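Long-range contact in tRNA-splicing ligase RtcB (Thermus thermophilus, PDB 2EPG), which probably joins RNA ends carrying a 2',3'-cyclic phosphate or 3'-phosphate to 5'-hydroxyl ends, using GTP and manganese: residues N214-V225 and L236-T247. Sequence-based numbering, arbitrary orientation.
Sequences NHFLEVQYVDEV and LFKGQVTVLIHT
Q220 and T242 face each other as a hydrogen-bonded pair of two antiparallel strands, 216-225 and 240-247, and their side chains meet too: T242 OG1 donates to Q220 OE1 at 2.8 Å. With chi1 at 64°, OG1 sits between its own backbone N and carbonyl carbon, where it meets that amide oxygen. The other end of the amide, Q220 NE2, reaches back along its strand to the anti lone pair of E218 OE2 (2.9 Å), while L244 CB packs against both amide tips. Were Q220 an alanine, T242 OG1 and E218 OE2 would probably lose these partners and a gap would open beside L244 CB. On the opposite sheet face V219 CG1 meets V241 CG1 at 3.9 Å. At the far end, V222 O accepts from G239 N in the type II turn 237-240.

Away from the turn, H215, just before strand 216-225, and H246, near the end of 240-247, are predicted manganese ligands, one for each ion; their rings lie obliquely, planes at 54°. Strand 474-486 pairs with the other edge of 216-225, and S391 touches E218, Q220 and L244. F216, in the predicted GMP site with M387 against it, takes H246 CB over one ring face, 4.1 Å from the ring centroid.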
loop_
_atom_site.group_PDB
_atom_site.type_symbol
_atom_site.label_atom_id
_atom_site.label_comp_id
_atom_site.label_asym_id
_atom_site.label_seq_id
_atom_site.Cartn_x
_atom_site.Cartn_y
_atom_site.Cartn_z
ATOM N N ASN A 214 5.045 -11.040 -6.044
ATOM C CA ASN A 214 5.814 -9.811 -6.136
ATOM C C ASN A 214 6.213 -9.196 -4.793
ATOM O O ASN A 214 6.292 -7.975 -4.666
ATOM C CB ASN A 214 5.036 -8.793 -6.972
ATOM C CG ASN A 214 5.078 -9.109 -8.464
ATOM O OD1 ASN A 214 5.064 -10.282 -8.870
ATOM N ND2 ASN A 214 5.118 -8.063 -9.290
ATOM N N HIS A 215 6.463 -10.034 -3.791
ATOM C CA HIS A 215 6.881 -9.530 -2.483
ATOM C C HIS A 215 8.393 -9.676 -2.358
ATOM O O HIS A 215 8.974 -10.659 -2.814
ATOM C CB HIS A 215 6.178 -10.283 -1.345
ATOM C CG HIS A 215 4.691 -10.113 -1.341
ATOM N ND1 HIS A 215 4.085 -8.875 -1.375
ATOM C CD2 HIS A 215 3.687 -11.023 -1.312
ATOM C CE1 HIS A 215 2.773 -9.029 -1.369
ATOM N NE2 HIS A 215 2.505 -10.322 -1.331
ATOM N N PHE A 216 9.030 -8.694 -1.734
ATOM C CA PHE A 216 10.473 -8.717 -1.591
ATOM C C PHE A 216 10.933 -7.641 -0.626
ATOM O O PHE A 216 10.147 -6.866 -0.079
ATOM C CB PHE A 216 11.118 -8.453 -2.947
ATOM C CG PHE A 216 10.692 -7.151 -3.557
ATOM C CD1 PHE A 216 11.381 -5.979 -3.282
ATOM C CD2 PHE A 216 9.534 -7.079 -4.322
ATOM C CE1 PHE A 216 10.923 -4.749 -3.749
ATOM C CE2 PHE A 216 9.065 -5.856 -4.795
ATOM C CZ PHE A 216 9.761 -4.687 -4.507
ATOM N N LEU A 217 12.237 -7.602 -0.448
ATOM C CA LEU A 217 12.864 -6.632 0.403
ATOM C C LEU A 217 14.097 -6.225 -0.386
ATOM O O LEU A 217 14.730 -7.068 -1.006
ATOM C CB LEU A 217 13.224 -7.312 1.715
ATOM C CG LEU A 217 14.302 -6.822 2.669
ATOM C CD1 LEU A 217 14.114 -7.519 4.011
ATOM C CD2 LEU A 217 15.684 -7.117 2.099
ATOM N N GLU A 218 14.411 -4.935 -0.441
ATOM C CA GLU A 218 15.623 -4.553 -1.136
ATOM C C GLU A 218 16.401 -3.436 -0.463
ATOM O O GLU A 218 15.827 -2.508 0.126
ATOM C CB GLU A 218 15.377 -4.235 -2.630
ATOM C CG GLU A 218 14.276 -3.281 -2.991
ATOM C CD GLU A 218 14.199 -3.028 -4.502
ATOM O OE1 GLU A 218 14.217 -3.995 -5.301
ATOM O OE2 GLU A 218 14.114 -1.852 -4.890
ATOM N N VAL A 219 17.723 -3.595 -0.490
ATOM C CA VAL A 219 18.639 -2.604 0.054
ATOM C C VAL A 219 18.922 -1.741 -1.172
ATOM O O VAL A 219 19.264 -2.268 -2.234
ATOM C CB VAL A 219 19.951 -3.232 0.531
ATOM C CG1 VAL A 219 20.835 -2.155 1.177
ATOM C CG2 VAL A 219 19.659 -4.355 1.510
ATOM N N GLN A 220 18.772 -0.431 -1.025
ATOM C CA GLN A 220 18.949 0.480 -2.147
ATOM C C GLN A 220 19.727 1.714 -1.696
ATOM O O GLN A 220 20.127 1.846 -0.524
ATOM C CB GLN A 220 17.567 0.965 -2.647
ATOM C CG GLN A 220 16.392 0.009 -2.412
ATOM C CD GLN A 220 15.036 0.719 -2.233
ATOM O OE1 GLN A 220 14.820 1.454 -1.255
ATOM N NE2 GLN A 220 14.128 0.500 -3.174
ATOM N N TYR A 221 19.945 2.620 -2.637
ATOM C CA TYR A 221 20.590 3.873 -2.303
ATOM C C TYR A 221 19.826 4.966 -3.043
ATOM O O TYR A 221 19.241 4.726 -4.097
ATOM C CB TYR A 221 22.090 3.873 -2.664
ATOM C CG TYR A 221 22.432 3.793 -4.140
ATOM C CD1 TYR A 221 22.593 2.558 -4.779
ATOM C CD2 TYR A 221 22.622 4.953 -4.888
ATOM C CE1 TYR A 221 22.937 2.484 -6.124
ATOM C CE2 TYR A 221 22.964 4.894 -6.229
ATOM C CZ TYR A 221 23.121 3.659 -6.840
ATOM O OH TYR A 221 23.456 3.608 -8.170
ATOM N N VAL A 222 19.785 6.151 -2.456
ATOM C CA VAL A 222 19.089 7.270 -3.073
ATOM C C VAL A 222 20.000 7.745 -4.210
ATOM O O VAL A 222 21.139 8.121 -3.952
ATOM C CB VAL A 222 18.892 8.406 -2.044
ATOM C CG1 VAL A 222 18.232 9.598 -2.696
ATOM C CG2 VAL A 222 18.058 7.903 -0.870
ATOM N N ASP A 223 19.542 7.698 -5.459
ATOM C CA ASP A 223 20.417 8.160 -6.532
ATOM C C ASP A 223 20.018 9.523 -7.100
ATOM O O ASP A 223 20.744 10.099 -7.912
ATOM C CB ASP A 223 20.543 7.109 -7.654
ATOM C CG ASP A 223 19.453 7.209 -8.696
ATOM O OD1 ASP A 223 19.642 6.652 -9.800
ATOM O OD2 ASP A 223 18.408 7.826 -8.422
ATOM N N GLU A 224 18.877 10.050 -6.657
ATOM C CA GLU A 224 18.438 11.347 -7.130
ATOM C C GLU A 224 17.491 12.009 -6.134
ATOM O O GLU A 224 16.633 11.347 -5.540
ATOM C CB GLU A 224 17.753 11.190 -8.494
ATOM C CG GLU A 224 17.818 12.428 -9.374
ATOM C CD GLU A 224 17.863 12.087 -10.860
ATOM O OE1 GLU A 224 16.819 11.674 -11.415
ATOM O OE2 GLU A 224 18.955 12.225 -11.464
ATOM N N VAL A 225 17.666 13.311 -5.935
ATOM C CA VAL A 225 16.806 14.062 -5.034
ATOM C C VAL A 225 16.146 15.171 -5.851
ATOM O O VAL A 225 16.839 15.975 -6.478
ATOM C CB VAL A 225 17.605 14.672 -3.867
ATOM C CG1 VAL A 225 16.729 15.644 -3.094
ATOM C CG2 VAL A 225 18.104 13.552 -2.943
ATOM N N LEU A 236 16.138 12.298 3.851
ATOM C CA LEU A 236 16.715 11.624 2.692
ATOM C C LEU A 236 17.865 12.443 2.092
ATOM O O LEU A 236 17.821 13.670 2.094
ATOM C CB LEU A 236 15.643 11.428 1.612
ATOM C CG LEU A 236 14.616 10.312 1.799
ATOM C CD1 LEU A 236 13.525 10.401 0.717
ATOM C CD2 LEU A 236 15.349 8.955 1.726
ATOM N N PHE A 237 18.896 11.763 1.600
ATOM C CA PHE A 237 20.023 12.430 0.940
ATOM C C PHE A 237 20.636 11.493 -0.102
ATOM O O PHE A 237 20.587 10.275 0.038
ATOM C CB PHE A 237 21.084 12.912 1.955
ATOM C CG PHE A 237 21.768 11.811 2.718
ATOM C CD1 PHE A 237 22.948 11.245 2.241
ATOM C CD2 PHE A 237 21.258 11.375 3.936
ATOM C CE1 PHE A 237 23.620 10.262 2.970
ATOM C CE2 PHE A 237 21.918 10.392 4.675
ATOM C CZ PHE A 237 23.103 9.835 4.189
ATOM N N LYS A 238 21.199 12.069 -1.156
ATOM C CA LYS A 238 21.778 11.280 -2.234
ATOM C C LYS A 238 22.927 10.420 -1.721
ATOM O O LYS A 238 23.738 10.865 -0.904
ATOM C CB LYS A 238 22.243 12.212 -3.359
ATOM C CG LYS A 238 22.800 11.499 -4.588
ATOM C CD LYS A 238 22.967 12.482 -5.728
ATOM C CE LYS A 238 23.693 11.858 -6.898
ATOM N NZ LYS A 238 23.769 12.827 -8.017
ATOM N N GLY A 239 22.969 9.174 -2.180
ATOM C CA GLY A 239 24.006 8.266 -1.737
ATOM C C GLY A 239 23.592 7.525 -0.483
ATOM O O GLY A 239 24.230 6.561 -0.074
ATOM N N GLN A 240 22.505 7.960 0.132
ATOM C CA GLN A 240 22.031 7.315 1.351
ATOM C C GLN A 240 21.470 5.904 1.117
ATOM O O GLN A 240 20.766 5.649 0.131
ATOM C CB GLN A 240 20.977 8.197 2.011
ATOM C CG GLN A 240 20.312 7.580 3.221
ATOM C CD GLN A 240 19.099 8.370 3.612
ATOM O OE1 GLN A 240 18.483 9.017 2.765
ATOM N NE2 GLN A 240 18.734 8.322 4.890
ATOM N N VAL A 241 21.790 4.989 2.029
ATOM C CA VAL A 241 21.327 3.597 1.947
ATOM C C VAL A 241 19.906 3.449 2.533
ATOM O O VAL A 241 19.620 3.942 3.626
ATOM C CB VAL A 241 22.291 2.644 2.726
ATOM C CG1 VAL A 241 21.698 1.245 2.816
ATOM C CG2 VAL A 241 23.632 2.562 2.022
ATOM N N THR A 242 19.009 2.796 1.798
ATOM C CA THR A 242 17.655 2.571 2.301
ATOM C C THR A 242 17.293 1.101 2.104
ATOM O O THR A 242 17.973 0.367 1.379
ATOM C CB THR A 242 16.589 3.451 1.573
ATOM O OG1 THR A 242 16.524 3.090 0.191
ATOM C CG2 THR A 242 16.939 4.940 1.678
ATOM N N VAL A 243 16.234 0.679 2.776
ATOM C CA VAL A 243 15.745 -0.678 2.665
ATOM C C VAL A 243 14.226 -0.599 2.479
ATOM O O VAL A 243 13.520 -0.043 3.316
ATOM C CB VAL A 243 16.093 -1.493 3.930
ATOM C CG1 VAL A 243 15.605 -2.943 3.769
ATOM C CG2 VAL A 243 17.613 -1.445 4.180
ATOM N N LEU A 244 13.734 -1.155 1.377
ATOM C CA LEU A 244 12.309 -1.136 1.089
ATOM C C LEU A 244 11.728 -2.539 1.253
ATOM O O LEU A 244 12.198 -3.488 0.631
ATOM C CB LEU A 244 12.063 -0.600 -0.332
ATOM C CG LEU A 244 10.607 -0.329 -0.742
ATOM C CD1 LEU A 244 10.537 0.801 -1.801
ATOM C CD2 LEU A 244 9.990 -1.611 -1.279
ATOM N N ILE A 245 10.707 -2.646 2.103
ATOM C CA ILE A 245 10.029 -3.914 2.402
ATOM C C ILE A 245 8.629 -3.897 1.774
ATOM O O ILE A 245 7.809 -3.031 2.076
ATOM C CB ILE A 245 9.879 -4.100 3.929
ATOM C CG1 ILE A 245 11.261 -4.088 4.591
ATOM C CG2 ILE A 245 9.143 -5.402 4.227
ATOM C CD1 ILE A 245 11.220 -3.839 6.121
ATOM N N HIS A 246 8.374 -4.867 0.906
ATOM C CA HIS A 246 7.111 -4.982 0.192
ATOM C C HIS A 246 6.474 -6.319 0.512
ATOM O O HIS A 246 6.974 -7.367 0.084
ATOM C CB HIS A 246 7.364 -4.904 -1.313
ATOM C CG HIS A 246 6.127 -4.682 -2.127
ATOM N ND1 HIS A 246 4.916 -5.268 -1.824
ATOM C CD2 HIS A 246 5.917 -3.950 -3.246
ATOM C CE1 HIS A 246 4.015 -4.903 -2.719
ATOM N NE2 HIS A 246 4.597 -4.103 -3.592
ATOM N N THR A 247 5.388 -6.280 1.279
ATOM C CA THR A 247 4.662 -7.478 1.649
ATOM C C THR A 247 3.351 -7.106 2.354
ATOM O O THR A 247 3.122 -5.926 2.693
ATOM C CB THR A 247 5.509 -8.408 2.549
ATOM O OG1 THR A 247 4.797 -9.633 2.749
ATOM C CG2 THR A 247 5.788 -7.752 3.909
#